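Local coordinates for methylated-DNA--protein-cysteine methyltransferase (Thermococcus kodakarensis, PDB 1MGT) that repairs O6-methylguanine and O4-methylthymine in DNA by moving the methyl group onto one of its own cysteines, a suicide reaction that inactivates it irreversibly, at residues L84-V89 and N133-V138; W99-V104 and V138-R143. One frame throughout, in Å; residues are numbered along the deposited sequence.

Interaction 1: L84-V89 and N133-V138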
ATOM      1  N   LEU A  84     -10.465   5.048  -1.992  1.00 15.69           N
ATOM      2  CA  LEU A  84     -10.390   3.595  -2.018  1.00 14.73           C
ATOM      3  C   LEU A  84     -11.712   2.892  -2.149  1.00 14.13           C
ATOM      4  O   LEU A  84     -12.655   3.200  -1.417  1.00 15.76           O
ATOM      5  CB  LEU A  84      -9.680   3.091  -0.730  1.00 16.20           C
ATOM      6  CG  LEU A  84      -8.301   3.727  -0.499  1.00 15.52           C
ATOM      7  CD1 LEU A  84      -7.689   3.215   0.808  1.00 14.87           C
ATOM      8  CD2 LEU A  84      -7.358   3.443  -1.663  1.00 15.00           C
ATOM      9  N   SER A  85     -11.805   1.885  -3.033  1.00 12.58           N
ATOM     10  CA  SER A  85     -13.084   1.197  -3.159  1.00 12.43           C
ATOM     11  C   SER A  85     -13.323   0.131  -2.118  1.00 13.92           C
ATOM     12  O   SER A  85     -14.488  -0.227  -1.862  1.00 13.50           O
ATOM     13  CB  SER A  85     -13.175   0.513  -4.547  1.00 13.52           C
ATOM     14  OG  SER A  85     -12.312  -0.620  -4.493  1.00 14.20           O
ATOM     15  N   PHE A  86     -12.290  -0.455  -1.517  1.00 12.41           N
ATOM     16  CA  PHE A  86     -12.388  -1.539  -0.576  1.00 12.69           C
ATOM     17  C   PHE A  86     -12.989  -2.784  -1.217  1.00 13.18           C
ATOM     18  O   PHE A  86     -13.492  -3.663  -0.518  1.00 13.38           O
ATOM     19  CB  PHE A  86     -13.096  -1.219   0.756  1.00 12.91           C
ATOM     20  CG  PHE A  86     -12.155  -0.360   1.589  1.00 13.46           C
ATOM     21  CD1 PHE A  86     -12.319   0.998   1.645  1.00 15.49           C
ATOM     22  CD2 PHE A  86     -11.107  -0.979   2.265  1.00 12.98           C
ATOM     23  CE1 PHE A  86     -11.460   1.804   2.382  1.00 16.20           C
ATOM     24  CE2 PHE A  86     -10.249  -0.169   2.994  1.00 15.26           C
ATOM     25  CZ  PHE A  86     -10.419   1.186   3.054  1.00 14.24           C
ATOM     26  N   GLU A  87     -12.939  -2.884  -2.553  1.00 13.82           N
ATOM     27  CA  GLU A  87     -13.451  -4.082  -3.216  1.00 14.88           C
ATOM     28  C   GLU A  87     -12.436  -5.201  -2.960  1.00 13.08           C
ATOM     29  O   GLU A  87     -11.233  -4.933  -3.045  1.00 13.93           O
ATOM     30  CB  GLU A  87     -13.559  -3.856  -4.741  1.00 17.18           C
ATOM     31  CG  GLU A  87     -14.700  -2.936  -5.134  1.00 20.55           C
ATOM     32  CD  GLU A  87     -14.753  -2.626  -6.625  1.00 23.41           C
ATOM     33  OE1 GLU A  87     -14.162  -3.327  -7.451  1.00 23.94           O
ATOM     34  OE2 GLU A  87     -15.394  -1.639  -7.026  1.00 26.29           O
ATOM     35  N   GLY A  88     -12.899  -6.387  -2.608  1.00 12.28           N
ATOM     36  CA  GLY A  88     -12.072  -7.540  -2.326  1.00 13.59           C
ATOM     37  C   GLY A  88     -11.345  -7.419  -0.959  1.00 12.38           C
ATOM     38  O   GLY A  88     -10.333  -8.086  -0.782  1.00 15.53           O
ATOM     39  N   VAL A  89     -11.847  -6.583  -0.081  1.00 12.27           N
ATOM     40  CA  VAL A  89     -11.198  -6.417   1.259  1.00 11.57           C
ATOM     41  C   VAL A  89     -12.223  -6.906   2.287  1.00 10.80           C
ATOM     42  O   VAL A  89     -13.387  -6.474   2.180  1.00 12.50           O
ATOM     43  CB  VAL A  89     -10.794  -4.963   1.497  1.00 12.21           C
ATOM     44  CG1 VAL A  89     -10.189  -4.738   2.903  1.00 11.83           C
ATOM     45  CG2 VAL A  89      -9.734  -4.524   0.479  1.00 12.12           C
ATOM     46  N   ASN A 133      -2.563  -6.466   1.775  1.00 11.38           N
ATOM     47  CA  ASN A 133      -2.970  -5.098   1.517  1.00 10.44           C
ATOM     48  C   ASN A 133      -2.877  -4.752   0.039  1.00  8.35           C
ATOM     49  O   ASN A 133      -1.788  -4.749  -0.528  1.00  8.95           O
ATOM     50  CB  ASN A 133      -2.031  -4.181   2.345  1.00 10.01           C
ATOM     51  CG  ASN A 133      -2.311  -2.713   2.134  1.00 10.21           C
ATOM     52  OD1 ASN A 133      -3.412  -2.341   1.746  1.00  9.99           O
ATOM     53  ND2 ASN A 133      -1.301  -1.889   2.427  1.00  9.91           N
ATOM     54  N   PRO A 134      -3.997  -4.411  -0.588  1.00  9.56           N
ATOM     55  CA  PRO A 134      -3.982  -4.039  -2.000  1.00 10.17           C
ATOM     56  C   PRO A 134      -3.651  -2.586  -2.194  1.00 10.21           C
ATOM     57  O   PRO A 134      -3.561  -2.052  -3.300  1.00 10.06           O
ATOM     58  CB  PRO A 134      -5.432  -4.356  -2.426  1.00  9.93           C
ATOM     59  CG  PRO A 134      -6.246  -4.082  -1.217  1.00 12.67           C
ATOM     60  CD  PRO A 134      -5.365  -4.420  -0.039  1.00 10.00           C
ATOM     61  N   TYR A 135      -3.434  -1.812  -1.087  1.00  8.40           N
ATOM     62  CA  TYR A 135      -3.141  -0.421  -1.144  1.00  8.48           C
ATOM     63  C   TYR A 135      -1.836   0.017  -0.443  1.00  8.66           C
ATOM     64  O   TYR A 135      -1.908   0.869   0.471  1.00  9.96           O
ATOM     65  CB  TYR A 135      -4.289   0.378  -0.474  1.00  8.64           C
ATOM     66  CG  TYR A 135      -5.693  -0.034  -0.893  1.00 10.94           C
ATOM     67  CD1 TYR A 135      -6.617  -0.388   0.080  1.00 10.85           C
ATOM     68  CD2 TYR A 135      -6.084  -0.035  -2.226  1.00  9.58           C
ATOM     69  CE1 TYR A 135      -7.910  -0.741  -0.268  1.00 12.32           C
ATOM     70  CE2 TYR A 135      -7.379  -0.406  -2.583  1.00 10.28           C
ATOM     71  CZ  TYR A 135      -8.278  -0.760  -1.605  1.00 11.61           C
ATOM     72  OH  TYR A 135      -9.577  -1.124  -1.923  1.00 14.79           O
ATOM     73  N   PRO A 136      -0.722  -0.477  -0.870  1.00  9.85           N
ATOM     74  CA  PRO A 136       0.581  -0.066  -0.300  1.00 10.65           C
ATOM     75  C   PRO A 136       0.738   1.426  -0.502  1.00 11.06           C
ATOM     76  O   PRO A 136       0.103   2.095  -1.349  1.00  9.44           O
ATOM     77  CB  PRO A 136       1.608  -0.857  -1.055  1.00 12.39           C
ATOM     78  CG  PRO A 136       0.946  -1.232  -2.344  1.00 12.30           C
ATOM     79  CD  PRO A 136      -0.501  -1.454  -1.977  1.00  9.61           C
ATOM     80  N   ILE A 137       1.609   2.035   0.311  1.00  9.48           N
ATOM     81  CA  ILE A 137       1.886   3.444   0.347  1.00 11.23           C
ATOM     82  C   ILE A 137       0.776   4.202   1.073  1.00 13.21           C
ATOM     83  O   ILE A 137       0.997   4.758   2.163  1.00 14.93           O
ATOM     84  CB  ILE A 137       2.206   4.143  -0.976  1.00 11.73           C
ATOM     85  CG1 ILE A 137       3.363   3.431  -1.705  1.00 12.55           C
ATOM     86  CG2 ILE A 137       2.558   5.628  -0.751  1.00 10.85           C
ATOM     87  CD1 ILE A 137       3.464   3.873  -3.162  1.00 16.73           C
ATOM     88  N   VAL A 138      -0.419   4.234   0.524  1.00 11.26           N
ATOM     89  CA  VAL A 138      -1.539   4.955   1.116  1.00 12.29           C
ATOM     90  C   VAL A 138      -1.958   4.295   2.426  1.00 13.33           C
ATOM     91  O   VAL A 138      -2.155   5.070   3.383  1.00 14.57           O
ATOM     92  CB  VAL A 138      -2.669   5.148   0.111  1.00 12.83           C
ATOM     93  CG1 VAL A 138      -2.092   5.862  -1.135  1.00 12.68           C
ATOM     94  CG2 VAL A 138      -3.238   3.820  -0.330  1.00 15.08           C
TER
HETATM   95  O   HOH W   1      -9.864  -2.806  -3.885  1.00 11.80           O
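The ring of Tyr135 lies between Leu84 and Pro134. Its CG is anti to the carbonyl carbon (chi1 -47°), which sends the ring across to the 84-89 loop. CD2 of Leu84 sits over one face, 3.9 Å from the ring centroid, a CH-pi contact. CG of Pro134 covers the opposite face. Tyr135 also turns an edge to the face of Phe86, planes at 83°, a T-shaped pair, with Tyr135 CE1 4.1 Å from Phe86 CE2. This sandwich is the tight part. Val89 CG2 closes it, 3.9 Å from Pro134 CG.

The phenol end is the polar, water-bearing side. Tyr135 OH accepts from Phe86 N at 2.8 Å, with a bent N-H angle of 130°. Tyr135 OH also donates to a water at 2.6 Å, which donates to Glu87 O at 2.7 Å. Ser85 OG takes Glu87 N in an ST turn and also bonds Val24 O of strand 24-30. The open side is the partly exposed type II beta turn from Phe86 to Val89. The 84-89 loop before helix 91-103 thus meets the loop leading to Cys141, consistent with the MGMT pairing of an RNase H-clan N-terminal part and a helix-turn-helix-clan DNA-binding part.

Interaction 2: W99-V104 and V138-R143; sequences WLTKNV and VVPCHR
Leu100 CG lies opposite the backbone N (chi1 179°), which carries the isobutyl end from the helix over to Pro140. On the other segment the Arg143 chain runs extended from CG to NE, with chi2 at -178°, and takes the guanidinium past Val104. Leu100 CD2 rests 3.7 Å from Pro140 C and also touches Val139 CG1. Leu100 CG faces Pro140 CG at 4.1 Å. The Thr101 side chain runs roughly perpendicular to that of Pro140, with Thr101 OG1 3.5 Å from Pro140 CD. That is packing only: the hydroxyl is hydrogen-bonded to Tyr97 O, one turn back in the helix.

Pro140 is the centre of an inverse gamma turn, closed by Cys141 N to Val139 O at 2.9 Å. The run Pro140-Cys141-His142-Arg143 is the PCHR signature of the MGMT family, and Cys141 is the inferred methyl acceptor. The CB of Cys141 points away from 99-104, although Leu100 CD2 still touches it.

Val104 and Arg143 lie alongside, pointing opposite ways, with Val104 CG1 3.9 Å from Arg143 CB. Arg143 NH1 gives a hydrogen bond of 2.9 Å to Val104 O, with an N-H...O angle of 145°; the oxygen lies at the guanidinium edge, near its plane. Pro140 CB covers one face of the same group. NH2 makes a salt bridge to Glu167 and also bonds Asn77 OD1. A leucine in place of Arg143 would probably leave Val104 O without this donor and Glu167 without its salt-bridge mate.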
ATOM      1  N   TRP A  99      -7.629   1.638  10.794  1.00 14.15           N
ATOM      2  CA  TRP A  99      -6.992   2.053  12.086  1.00 14.45           C
ATOM      3  C   TRP A  99      -5.568   2.478  11.859  1.00 13.31           C
ATOM      4  O   TRP A  99      -5.066   3.494  12.356  1.00 12.54           O
ATOM      5  CB  TRP A  99      -7.084   0.895  13.095  1.00 15.27           C
ATOM      6  CG  TRP A  99      -6.724   1.362  14.493  1.00 16.23           C
ATOM      7  CD1 TRP A  99      -7.611   1.812  15.434  1.00 17.04           C
ATOM      8  CD2 TRP A  99      -5.419   1.442  15.070  1.00 16.45           C
ATOM      9  NE1 TRP A  99      -6.922   2.160  16.590  1.00 17.30           N
ATOM     10  CE2 TRP A  99      -5.587   1.945  16.391  1.00 17.21           C
ATOM     11  CE3 TRP A  99      -4.140   1.131  14.637  1.00 17.17           C
ATOM     12  CZ2 TRP A  99      -4.506   2.145  17.254  1.00 17.48           C
ATOM     13  CZ3 TRP A  99      -3.057   1.333  15.486  1.00 17.61           C
ATOM     14  CH2 TRP A  99      -3.272   1.823  16.787  1.00 17.14           C
ATOM     15  N   LEU A 100      -4.838   1.668  11.081  1.00 12.85           N
ATOM     16  CA  LEU A 100      -3.449   1.942  10.752  1.00 12.22           C
ATOM     17  C   LEU A 100      -3.299   3.285  10.059  1.00 11.70           C
ATOM     18  O   LEU A 100      -2.412   4.105  10.369  1.00 12.40           O
ATOM     19  CB  LEU A 100      -2.957   0.803   9.826  1.00 13.30           C
ATOM     20  CG  LEU A 100      -1.528   0.893   9.342  1.00 18.06           C
ATOM     21  CD1 LEU A 100      -0.570   0.807  10.559  1.00 15.26           C
ATOM     22  CD2 LEU A 100      -1.223  -0.226   8.347  1.00 16.68           C
ATOM     23  N   THR A 101      -4.166   3.558   9.073  1.00 11.95           N
ATOM     24  CA  THR A 101      -4.087   4.795   8.329  1.00 11.96           C
ATOM     25  C   THR A 101      -4.405   6.029   9.144  1.00 12.05           C
ATOM     26  O   THR A 101      -3.794   7.087   8.971  1.00 13.15           O
ATOM     27  CB  THR A 101      -5.053   4.720   7.098  1.00 13.43           C
ATOM     28  OG1 THR A 101      -4.653   3.542   6.333  1.00 13.10           O
ATOM     29  CG2 THR A 101      -4.860   5.935   6.212  1.00 15.33           C
ATOM     30  N   LYS A 102      -5.379   5.929  10.045  1.00 12.47           N
ATOM     31  CA  LYS A 102      -5.758   7.088  10.844  1.00 14.80           C
ATOM     32  C   LYS A 102      -4.875   7.269  12.077  1.00 15.99           C
ATOM     33  O   LYS A 102      -4.761   8.399  12.568  1.00 16.38           O
ATOM     34  CB  LYS A 102      -7.200   6.867  11.364  1.00 18.13           C
ATOM     35  CG  LYS A 102      -8.249   7.126  10.281  1.00 21.44           C
ATOM     36  CD  LYS A 102      -9.661   6.942  10.831  1.00 25.24           C
ATOM     37  CE  LYS A 102     -10.621   6.699   9.659  1.00 28.37           C
ATOM     38  NZ  LYS A 102     -12.039   6.993  10.026  1.00 30.59           N
ATOM     39  N   ASN A 103      -4.297   6.174  12.579  1.00 13.67           N
ATOM     40  CA  ASN A 103      -3.527   6.355  13.820  1.00 14.88           C
ATOM     41  C   ASN A 103      -2.037   6.223  13.791  1.00 16.27           C
ATOM     42  O   ASN A 103      -1.405   6.724  14.759  1.00 15.78           O
ATOM     43  CB  ASN A 103      -4.096   5.314  14.838  1.00 15.97           C
ATOM     44  CG  ASN A 103      -5.535   5.632  15.174  1.00 17.63           C
ATOM     45  OD1 ASN A 103      -5.802   6.644  15.824  1.00 17.70           O
ATOM     46  ND2 ASN A 103      -6.462   4.797  14.716  1.00 16.25           N
ATOM     47  N   VAL A 104      -1.433   5.572  12.820  1.00 13.02           N
ATOM     48  CA  VAL A 104       0.026   5.418  12.775  1.00 14.58           C
ATOM     49  C   VAL A 104       0.558   6.505  11.857  1.00 17.28           C
ATOM     50  O   VAL A 104       0.518   6.399  10.628  1.00 15.51           O
ATOM     51  CB  VAL A 104       0.429   4.004  12.365  1.00 13.91           C
ATOM     52  CG1 VAL A 104       1.934   3.799  12.438  1.00 15.86           C
ATOM     53  CG2 VAL A 104      -0.247   3.008  13.343  1.00 15.20           C
ATOM     54  N   VAL A 138      -0.419   4.234   0.524  1.00 11.26           N
ATOM     55  CA  VAL A 138      -1.539   4.955   1.116  1.00 12.29           C
ATOM     56  C   VAL A 138      -1.958   4.295   2.426  1.00 13.33           C
ATOM     57  O   VAL A 138      -2.155   5.070   3.383  1.00 14.57           O
ATOM     58  CB  VAL A 138      -2.669   5.148   0.111  1.00 12.83           C
ATOM     59  CG1 VAL A 138      -2.092   5.862  -1.135  1.00 12.68           C
ATOM     60  CG2 VAL A 138      -3.238   3.820  -0.330  1.00 15.08           C
ATOM     61  N   VAL A 139      -2.111   2.999   2.475  1.00 10.52           N
ATOM     62  CA  VAL A 139      -2.438   2.297   3.776  1.00  9.85           C
ATOM     63  C   VAL A 139      -1.010   1.968   4.183  1.00  9.65           C
ATOM     64  O   VAL A 139      -0.296   1.206   3.491  1.00  9.83           O
ATOM     65  CB  VAL A 139      -3.313   1.068   3.549  1.00  9.44           C
ATOM     66  CG1 VAL A 139      -3.291   0.146   4.770  1.00 11.07           C
ATOM     67  CG2 VAL A 139      -4.750   1.521   3.266  1.00 10.29           C
ATOM     68  N   PRO A 140      -0.486   2.641   5.198  1.00 10.74           N
ATOM     69  CA  PRO A 140       0.916   2.493   5.529  1.00 11.68           C
ATOM     70  C   PRO A 140       1.418   1.293   6.213  1.00 15.83           C
ATOM     71  O   PRO A 140       2.022   1.394   7.324  1.00 14.28           O
ATOM     72  CB  PRO A 140       1.182   3.832   6.261  1.00 12.40           C
ATOM     73  CG  PRO A 140      -0.064   3.976   7.082  1.00 11.60           C
ATOM     74  CD  PRO A 140      -1.176   3.604   6.088  1.00 12.35           C
ATOM     75  N   CYS A 141       1.352   0.116   5.556  1.00 12.34           N
ATOM     76  CA  CYS A 141       1.828  -1.118   6.144  1.00 14.90           C
ATOM     77  C   CYS A 141       3.347  -1.143   6.276  1.00 14.17           C
ATOM     78  O   CYS A 141       3.856  -1.981   7.045  1.00 13.84           O
ATOM     79  CB  CYS A 141       1.290  -2.329   5.366  1.00 18.20           C
ATOM     80  SG  CYS A 141       1.920  -2.380   3.682  1.00 23.07           S
ATOM     81  N   HIS A 142       4.054  -0.210   5.660  1.00 11.59           N
ATOM     82  CA  HIS A 142       5.516  -0.149   5.790  1.00 12.53           C
ATOM     83  C   HIS A 142       5.872   0.366   7.203  1.00 12.44           C
ATOM     84  O   HIS A 142       7.035   0.203   7.590  1.00 13.09           O
ATOM     85  CB  HIS A 142       6.146   0.759   4.763  1.00 11.37           C
ATOM     86  CG  HIS A 142       5.564   2.130   4.671  1.00 10.24           C
ATOM     87  ND1 HIS A 142       4.332   2.348   4.070  1.00 11.22           N
ATOM     88  CD2 HIS A 142       5.984   3.340   5.078  1.00 10.61           C
ATOM     89  CE1 HIS A 142       4.033   3.630   4.118  1.00  9.44           C
ATOM     90  NE2 HIS A 142       5.046   4.264   4.735  1.00 10.00           N
ATOM     91  N   ARG A 143       4.921   0.970   7.892  1.00 12.08           N
ATOM     92  CA  ARG A 143       5.183   1.477   9.262  1.00 11.95           C
ATOM     93  C   ARG A 143       4.993   0.374  10.298  1.00 13.53           C
ATOM     94  O   ARG A 143       5.204   0.621  11.505  1.00 13.44           O
ATOM     95  CB  ARG A 143       4.231   2.640   9.565  1.00 11.32           C
ATOM     96  CG  ARG A 143       4.549   3.835   8.655  1.00 12.27           C
ATOM     97  CD  ARG A 143       3.658   5.044   8.967  1.00 11.57           C
ATOM     98  NE  ARG A 143       3.782   5.949   7.809  1.00 12.59           N
ATOM     99  CZ  ARG A 143       2.859   6.802   7.402  1.00 12.70           C
ATOM    100  NH1 ARG A 143       1.691   6.960   8.018  1.00 12.26           N
ATOM    101  NH2 ARG A 143       3.131   7.523   6.293  1.00 14.02           N
TER

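In the fold
Interactions 1 and 2 share Val138 and use successive parts of one loop, residues 133-143. In interaction 1 the loop meets the 84-89 loop, and in interaction 2 it meets the end of helix 91-103. Interaction 2 is buried at every touching residue. Interaction 1 is mostly buried but has partly exposed residues and a water at its outer end. The chemistry differs too: an aromatic ring with a bonded hydroxyl in the first, aliphatic packing and a charged guanidinium on a backbone carbonyl in the second. Asn133 joins them, its ND2 packing against Cys141 SG and weakly bonded to Val139 O. Leu84 CD1 also touches Val139 CG2.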